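Local coordinates for integral membrane indolylacetylinositol arabinosyltransferase EmbB (Mycolicibacterium smegmatis MC2 155, PDB 7BVC), which probably transfers arabinose units as a membrane-embedded glycosyltransferase, polymerising them into the arabinan of cell-wall arabinogalactan, at residues K821-A833 against D936-P949. Numbering follows the deposited sequence.
Sequences KRVPVAGTYSTEA and DLSLSQGDWIAVTP. With CA (calcium ion), chain K.
Tyr829 turns the edge of its ring toward one face of Trp944, an edge-to-face aromatic pair supported by a plane angle of 70° and a centroid distance of 5.3 Å to the five-membered ring. CB of Tyr829 lies over that indole face, near its rim, and with CG anti to the backbone N (chi1 179°) the phenol reaches alongside the type I turn 940-943. There the Gln941 carbonyl O meets the phenol at its edge, 3.6 Å from Tyr829 CE1. The extended Gln941 chain carries NE2 to 3.7 Å from Thr831 CG2.

Backbone bonds join the two segments beside this pair: Thr828 N donates to Ile945 O over 3.0 Å, and Val947 N to Ala826 O over 3.1 Å. Between them Gly827 faces Ala946 as an antiparallel non-hydrogen-bonded pair, their CA atoms 4.2 Å apart. Further along, Thr948 OG1 donates to Pro824 O almost in line with the carbonyl (172° at O), and Pro824 CD lies 3.8 Å from Pro949 CG, an apolar contact.

On the calcium side, Thr828 CG2 abuts the Asp936 carboxylate, whose OD2 binds the calcium ion at 2.7 Å. The carbonyl oxygens of Ser938 and Asp943 also bind the ion, tying both ends of the 936-943 loop to one centre; Ser938 OG donates to Asp943 OD2.

Within this chain, strand 826-827 edges a four-stranded antiparallel sheet, next to strand 945-947 and then 860-866, where Ala865 touches Trp944. The calcium loop links it to strand 929-936 of a second sheet, consistent with this domain family's galactose-binding-like beta-sandwich, and Asp936 backbone-bonds to Ser837 of strand 837-845.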
ATOM      1  N   LYS B 821       6.472  43.786  17.499  1.00 75.26           N
ATOM      2  CA  LYS B 821       6.910  45.152  17.737  1.00 75.26           C
ATOM      3  C   LYS B 821       8.425  45.301  17.678  1.00 75.26           C
ATOM      4  O   LYS B 821       8.940  46.391  17.940  1.00 75.26           O
ATOM      5  CB  LYS B 821       6.395  45.641  19.093  1.00 75.26           C
ATOM      6  CG  LYS B 821       4.891  45.863  19.142  1.00 75.26           C
ATOM      7  CD  LYS B 821       4.436  46.837  18.068  1.00 75.26           C
ATOM      8  CE  LYS B 821       2.958  46.666  17.762  1.00 75.26           C
ATOM      9  NZ  LYS B 821       2.120  46.803  18.983  1.00 75.26           N
ATOM     10  N   ARG B 822       9.145  44.228  17.346  1.00 73.87           N
ATOM     11  CA  ARG B 822      10.597  44.278  17.209  1.00 73.87           C
ATOM     12  C   ARG B 822      11.127  43.648  15.929  1.00 73.87           C
ATOM     13  O   ARG B 822      12.215  44.030  15.489  1.00 73.87           O
ATOM     14  CB  ARG B 822      11.270  43.592  18.404  1.00 73.87           C
ATOM     15  CG  ARG B 822      11.143  44.340  19.715  1.00 73.87           C
ATOM     16  CD  ARG B 822      11.456  43.427  20.884  1.00 73.87           C
ATOM     17  NE  ARG B 822      11.799  44.177  22.086  1.00 73.87           N
ATOM     18  CZ  ARG B 822      12.212  43.622  23.219  1.00 73.87           C
ATOM     19  NH1 ARG B 822      12.335  42.305  23.308  1.00 73.87           N
ATOM     20  NH2 ARG B 822      12.505  44.383  24.264  1.00 73.87           N
ATOM     21  N   VAL B 823      10.415  42.711  15.315  1.00 69.78           N
ATOM     22  CA  VAL B 823      10.927  41.913  14.209  1.00 69.78           C
ATOM     23  C   VAL B 823      10.155  42.298  12.948  1.00 69.78           C
ATOM     24  O   VAL B 823       8.973  41.950  12.814  1.00 69.78           O
ATOM     25  CB  VAL B 823      10.804  40.412  14.502  1.00 69.78           C
ATOM     26  CG1 VAL B 823      11.666  39.612  13.549  1.00 69.78           C
ATOM     27  CG2 VAL B 823      11.193  40.123  15.941  1.00 69.78           C
ATOM     28  N   PRO B 824      10.766  43.007  12.008  1.00 67.57           N
ATOM     29  CA  PRO B 824      10.092  43.343  10.752  1.00 67.57           C
ATOM     30  C   PRO B 824       9.995  42.124   9.839  1.00 67.57           C
ATOM     31  O   PRO B 824      10.585  41.077  10.090  1.00 67.57           O
ATOM     32  CB  PRO B 824      10.996  44.423  10.151  1.00 67.57           C
ATOM     33  CG  PRO B 824      12.333  44.157  10.739  1.00 67.57           C
ATOM     34  CD  PRO B 824      12.078  43.662  12.125  1.00 67.57           C
ATOM     35  N   VAL B 825       9.220  42.278   8.761  1.00 68.52           N
ATOM     36  CA  VAL B 825       9.012  41.236   7.761  1.00 68.52           C
ATOM     37  C   VAL B 825       9.039  41.894   6.384  1.00 68.52           C
ATOM     38  O   VAL B 825       8.947  43.115   6.255  1.00 68.52           O
ATOM     39  CB  VAL B 825       7.681  40.471   7.968  1.00 68.52           C
ATOM     40  CG1 VAL B 825       7.699  39.124   7.255  1.00 68.52           C
ATOM     41  CG2 VAL B 825       7.371  40.276   9.442  1.00 68.52           C
ATOM     42  N   ALA B 826       9.175  41.066   5.350  1.00 67.08           N
ATOM     43  CA  ALA B 826       9.100  41.519   3.968  1.00 67.08           C
ATOM     44  C   ALA B 826       8.812  40.313   3.089  1.00 67.08           C
ATOM     45  O   ALA B 826       9.456  39.273   3.234  1.00 67.08           O
ATOM     46  CB  ALA B 826      10.397  42.204   3.527  1.00 67.08           C
ATOM     47  N   GLY B 827       7.851  40.457   2.176  1.00 70.72           N
ATOM     48  CA  GLY B 827       7.389  39.330   1.395  1.00 70.72           C
ATOM     49  C   GLY B 827       7.221  39.685  -0.069  1.00 70.72           C
ATOM     50  O   GLY B 827       7.084  40.852  -0.443  1.00 70.72           O
ATOM     51  N   THR B 828       7.229  38.639  -0.896  1.00 74.48           N
ATOM     52  CA  THR B 828       7.095  38.762  -2.341  1.00 74.48           C
ATOM     53  C   THR B 828       5.710  38.381  -2.851  1.00 74.48           C
ATOM     54  O   THR B 828       5.322  38.826  -3.938  1.00 74.48           O
ATOM     55  CB  THR B 828       8.153  37.891  -3.035  1.00 74.48           C
ATOM     56  OG1 THR B 828       9.442  38.184  -2.484  1.00 74.48           O
ATOM     57  CG2 THR B 828       8.197  38.150  -4.527  1.00 74.48           C
ATOM     58  N   TYR B 829       4.953  37.593  -2.088  1.00 77.96           N
ATOM     59  CA  TYR B 829       3.657  37.109  -2.544  1.00 77.96           C
ATOM     60  C   TYR B 829       2.715  38.265  -2.860  1.00 77.96           C
ATOM     61  O   TYR B 829       2.689  39.281  -2.161  1.00 77.96           O
ATOM     62  CB  TYR B 829       3.039  36.198  -1.482  1.00 77.96           C
ATOM     63  CG  TYR B 829       1.671  35.656  -1.828  1.00 77.96           C
ATOM     64  CD1 TYR B 829       1.529  34.549  -2.653  1.00 77.96           C
ATOM     65  CD2 TYR B 829       0.523  36.241  -1.315  1.00 77.96           C
ATOM     66  CE1 TYR B 829       0.281  34.048  -2.965  1.00 77.96           C
ATOM     67  CE2 TYR B 829      -0.727  35.747  -1.621  1.00 77.96           C
ATOM     68  CZ  TYR B 829      -0.842  34.651  -2.446  1.00 77.96           C
ATOM     69  OH  TYR B 829      -2.087  34.154  -2.754  1.00 77.96           O
ATOM     70  N   SER B 830       1.937  38.098  -3.925  1.00 84.82           N
ATOM     71  CA  SER B 830       0.990  39.108  -4.377  1.00 84.82           C
ATOM     72  C   SER B 830      -0.145  38.401  -5.098  1.00 84.82           C
ATOM     73  O   SER B 830      -0.006  37.259  -5.541  1.00 84.82           O
ATOM     74  CB  SER B 830       1.660  40.143  -5.288  1.00 84.82           C
ATOM     75  OG  SER B 830       0.695  40.875  -6.019  1.00 84.82           O
ATOM     76  N   THR B 831      -1.280  39.097  -5.209  1.00 89.87           N
ATOM     77  CA  THR B 831      -2.498  38.508  -5.757  1.00 89.87           C
ATOM     78  C   THR B 831      -3.034  39.308  -6.943  1.00 89.87           C
ATOM     79  O   THR B 831      -4.050  38.935  -7.538  1.00 89.87           O
ATOM     80  CB  THR B 831      -3.550  38.389  -4.648  1.00 89.87           C
ATOM     81  OG1 THR B 831      -2.955  37.774  -3.499  1.00 89.87           O
ATOM     82  CG2 THR B 831      -4.720  37.513  -5.075  1.00 89.87           C
ATOM     83  N   GLU B 832      -2.345  40.374  -7.339  1.00 94.19           N
ATOM     84  CA  GLU B 832      -2.832  41.228  -8.415  1.00 94.19           C
ATOM     85  C   GLU B 832      -1.920  41.233  -9.634  1.00 94.19           C
ATOM     86  O   GLU B 832      -2.413  41.228 -10.767  1.00 94.19           O
ATOM     87  CB  GLU B 832      -3.044  42.662  -7.892  1.00 94.19           C
ATOM     88  CG  GLU B 832      -1.781  43.395  -7.478  1.00 94.19           C
ATOM     89  CD  GLU B 832      -1.397  43.131  -6.040  1.00 94.19           C
ATOM     90  OE1 GLU B 832      -1.954  42.195  -5.435  1.00 94.19           O
ATOM     91  OE2 GLU B 832      -0.526  43.853  -5.516  1.00 94.19           O
ATOM     92  N   ALA B 833      -0.600  41.241  -9.441  1.00 89.65           N
ATOM     93  CA  ALA B 833       0.319  41.344 -10.567  1.00 89.65           C
ATOM     94  C   ALA B 833       1.681  40.815 -10.153  1.00 89.65           C
ATOM     95  O   ALA B 833       2.237  41.251  -9.143  1.00 89.65           O
ATOM     96  CB  ALA B 833       0.434  42.794 -11.052  1.00 89.65           C
ATOM     97  N   ASP B 936      13.539  36.586  -6.060  1.00 75.71           N
ATOM     98  CA  ASP B 936      12.455  35.734  -6.539  1.00 75.71           C
ATOM     99  C   ASP B 936      12.187  36.098  -7.992  1.00 75.71           C
ATOM    100  O   ASP B 936      11.679  37.187  -8.278  1.00 75.71           O
ATOM    101  CB  ASP B 936      11.201  35.913  -5.684  1.00 75.71           C
ATOM    102  CG  ASP B 936       9.946  35.406  -6.368  1.00 75.71           C
ATOM    103  OD1 ASP B 936       9.632  34.209  -6.224  1.00 75.71           O
ATOM    104  OD2 ASP B 936       9.266  36.209  -7.041  1.00 75.71           O
ATOM    105  N   LEU B 937      12.529  35.194  -8.909  1.00 75.92           N
ATOM    106  CA  LEU B 937      12.459  35.469 -10.339  1.00 75.92           C
ATOM    107  C   LEU B 937      11.390  34.654 -11.055  1.00 75.92           C
ATOM    108  O   LEU B 937      11.425  34.557 -12.287  1.00 75.92           O
ATOM    109  CB  LEU B 937      13.819  35.221 -10.991  1.00 75.92           C
ATOM    110  CG  LEU B 937      14.986  36.066 -10.482  1.00 75.92           C
ATOM    111  CD1 LEU B 937      16.247  35.730 -11.255  1.00 75.92           C
ATOM    112  CD2 LEU B 937      14.664  37.547 -10.588  1.00 75.92           C
ATOM    113  N   SER B 938      10.450  34.062 -10.327  1.00 75.42           N
ATOM    114  CA  SER B 938       9.371  33.284 -10.923  1.00 75.42           C
ATOM    115  C   SER B 938       8.087  34.100 -10.903  1.00 75.42           C
ATOM    116  O   SER B 938       7.743  34.695  -9.877  1.00 75.42           O
ATOM    117  CB  SER B 938       9.174  31.964 -10.178  1.00 75.42           C
ATOM    118  OG  SER B 938       8.274  31.118 -10.870  1.00 75.42           O
ATOM    119  N   LEU B 939       7.386  34.127 -12.034  1.00 72.73           N
ATOM    120  CA  LEU B 939       6.126  34.847 -12.142  1.00 72.73           C
ATOM    121  C   LEU B 939       4.919  33.983 -11.802  1.00 72.73           C
ATOM    122  O   LEU B 939       3.785  34.436 -11.972  1.00 72.73           O
ATOM    123  CB  LEU B 939       5.954  35.427 -13.545  1.00 72.73           C
ATOM    124  CG  LEU B 939       6.928  36.504 -14.015  1.00 72.73           C
ATOM    125  CD1 LEU B 939       6.482  37.014 -15.370  1.00 72.73           C
ATOM    126  CD2 LEU B 939       7.016  37.637 -13.012  1.00 72.73           C
ATOM    127  N   SER B 940       5.131  32.753 -11.348  1.00 76.51           N
ATOM    128  CA  SER B 940       4.014  31.962 -10.866  1.00 76.51           C
ATOM    129  C   SER B 940       3.526  32.520  -9.534  1.00 76.51           C
ATOM    130  O   SER B 940       4.271  33.160  -8.786  1.00 76.51           O
ATOM    131  CB  SER B 940       4.414  30.497 -10.710  1.00 76.51           C
ATOM    132  OG  SER B 940       3.473  29.794  -9.922  1.00 76.51           O
ATOM    133  N   GLN B 941       2.250  32.274  -9.238  1.00 80.04           N
ATOM    134  CA  GLN B 941       1.677  32.820  -8.014  1.00 80.04           C
ATOM    135  C   GLN B 941       2.081  32.014  -6.787  1.00 80.04           C
ATOM    136  O   GLN B 941       2.153  32.566  -5.686  1.00 80.04           O
ATOM    137  CB  GLN B 941       0.154  32.885  -8.121  1.00 80.04           C
ATOM    138  CG  GLN B 941      -0.483  33.856  -7.141  1.00 80.04           C
ATOM    139  CD  GLN B 941      -1.995  33.823  -7.183  1.00 80.04           C
ATOM    140  OE1 GLN B 941      -2.591  32.959  -7.822  1.00 80.04           O
ATOM    141  NE2 GLN B 941      -2.624  34.770  -6.498  1.00 80.04           N
ATOM    142  N   GLY B 942       2.356  30.724  -6.956  1.00 76.74           N
ATOM    143  CA  GLY B 942       2.760  29.890  -5.844  1.00 76.74           C
ATOM    144  C   GLY B 942       4.261  29.824  -5.651  1.00 76.74           C
ATOM    145  O   GLY B 942       4.769  28.887  -5.029  1.00 76.74           O
ATOM    146  N   ASP B 943       4.982  30.810  -6.181  1.00 77.94           N
ATOM    147  CA  ASP B 943       6.434  30.906  -6.028  1.00 77.94           C
ATOM    148  C   ASP B 943       6.750  32.271  -5.426  1.00 77.94           C
ATOM    149  O   ASP B 943       6.754  33.285  -6.132  1.00 77.94           O
ATOM    150  CB  ASP B 943       7.147  30.700  -7.360  1.00 77.94           C
ATOM    151  CG  ASP B 943       7.044  29.275  -7.864  1.00 77.94           C
ATOM    152  OD1 ASP B 943       6.917  28.355  -7.029  1.00 77.94           O
ATOM    153  OD2 ASP B 943       7.098  29.070  -9.094  1.00 77.94           O
ATOM    154  N   TRP B 944       7.021  32.291  -4.124  1.00 68.79           N
ATOM    155  CA  TRP B 944       7.240  33.525  -3.385  1.00 68.79           C
ATOM    156  C   TRP B 944       8.238  33.251  -2.272  1.00 68.79           C
ATOM    157  O   TRP B 944       8.574  32.101  -1.984  1.00 68.79           O
ATOM    158  CB  TRP B 944       5.925  34.065  -2.815  1.00 68.79           C
ATOM    159  CG  TRP B 944       5.244  33.078  -1.925  1.00 68.79           C
ATOM    160  CD1 TRP B 944       4.453  32.039  -2.311  1.00 68.79           C
ATOM    161  CD2 TRP B 944       5.317  33.018  -0.496  1.00 68.79           C
ATOM    162  NE1 TRP B 944       4.019  31.340  -1.214  1.00 68.79           N
ATOM    163  CE2 TRP B 944       4.536  31.921  -0.086  1.00 68.79           C
ATOM    164  CE3 TRP B 944       5.961  33.788   0.476  1.00 68.79           C
ATOM    165  CZ2 TRP B 944       4.385  31.576   1.252  1.00 68.79           C
ATOM    166  CZ3 TRP B 944       5.808  33.443   1.803  1.00 68.79           C
ATOM    167  CH2 TRP B 944       5.027  32.347   2.180  1.00 68.79           C
ATOM    168  N   ILE B 945       8.719  34.326  -1.644  1.00 66.14           N
ATOM    169  CA  ILE B 945       9.635  34.237  -0.512  1.00 66.14           C
ATOM    170  C   ILE B 945       9.254  35.299   0.513  1.00 66.14           C
ATOM    171  O   ILE B 945       8.433  36.180   0.259  1.00 66.14           O
ATOM    172  CB  ILE B 945      11.114  34.398  -0.926  1.00 66.14           C
ATOM    173  CG1 ILE B 945      11.343  35.739  -1.621  1.00 66.14           C
ATOM    174  CG2 ILE B 945      11.558  33.256  -1.824  1.00 66.14           C
ATOM    175  CD1 ILE B 945      12.700  35.859  -2.275  1.00 66.14           C
ATOM    176  N   ALA B 946       9.871  35.198   1.688  1.00 63.82           N
ATOM    177  CA  ALA B 946       9.667  36.124   2.795  1.00 63.82           C
ATOM    178  C   ALA B 946      10.798  35.921   3.788  1.00 63.82           C
ATOM    179  O   ALA B 946      11.184  34.783   4.056  1.00 63.82           O
ATOM    180  CB  ALA B 946       8.311  35.899   3.474  1.00 63.82           C
ATOM    181  N   VAL B 947      11.326  37.018   4.329  1.00 62.43           N
ATOM    182  CA  VAL B 947      12.541  36.981   5.128  1.00 62.43           C
ATOM    183  C   VAL B 947      12.339  37.784   6.411  1.00 62.43           C
ATOM    184  O   VAL B 947      11.254  38.286   6.696  1.00 62.43           O
ATOM    185  CB  VAL B 947      13.768  37.499   4.349  1.00 62.43           C
ATOM    186  CG1 VAL B 947      14.117  36.551   3.217  1.00 62.43           C
ATOM    187  CG2 VAL B 947      13.510  38.898   3.816  1.00 62.43           C
ATOM    188  N   THR B 948      13.416  37.886   7.185  1.00 62.16           N
ATOM    189  CA  THR B 948      13.450  38.628   8.436  1.00 62.16           C
ATOM    190  C   THR B 948      14.913  38.900   8.768  1.00 62.16           C
ATOM    191  O   THR B 948      15.800  38.202   8.260  1.00 62.16           O
ATOM    192  CB  THR B 948      12.767  37.840   9.567  1.00 62.16           C
ATOM    193  OG1 THR B 948      12.378  38.730  10.618  1.00 62.16           O
ATOM    194  CG2 THR B 948      13.725  36.831  10.158  1.00 62.16           C
ATOM    195  N   PRO B 949      15.202  39.913   9.583  1.00 63.22           N
ATOM    196  CA  PRO B 949      16.605  40.267   9.862  1.00 63.22           C
ATOM    197  C   PRO B 949      17.379  39.100  10.448  1.00 63.22           C
ATOM    198  O   PRO B 949      16.791  38.184  11.043  1.00 63.22           O
ATOM    199  CB  PRO B 949      16.483  41.424  10.868  1.00 63.22           C
ATOM    200  CG  PRO B 949      15.043  41.445  11.287  1.00 63.22           C
ATOM    201  CD  PRO B 949      14.292  40.939  10.110  1.00 63.22           C
TER
HETATM  202 CA    CA K1205       6.752  35.465  -7.688  1.00 69.91          CA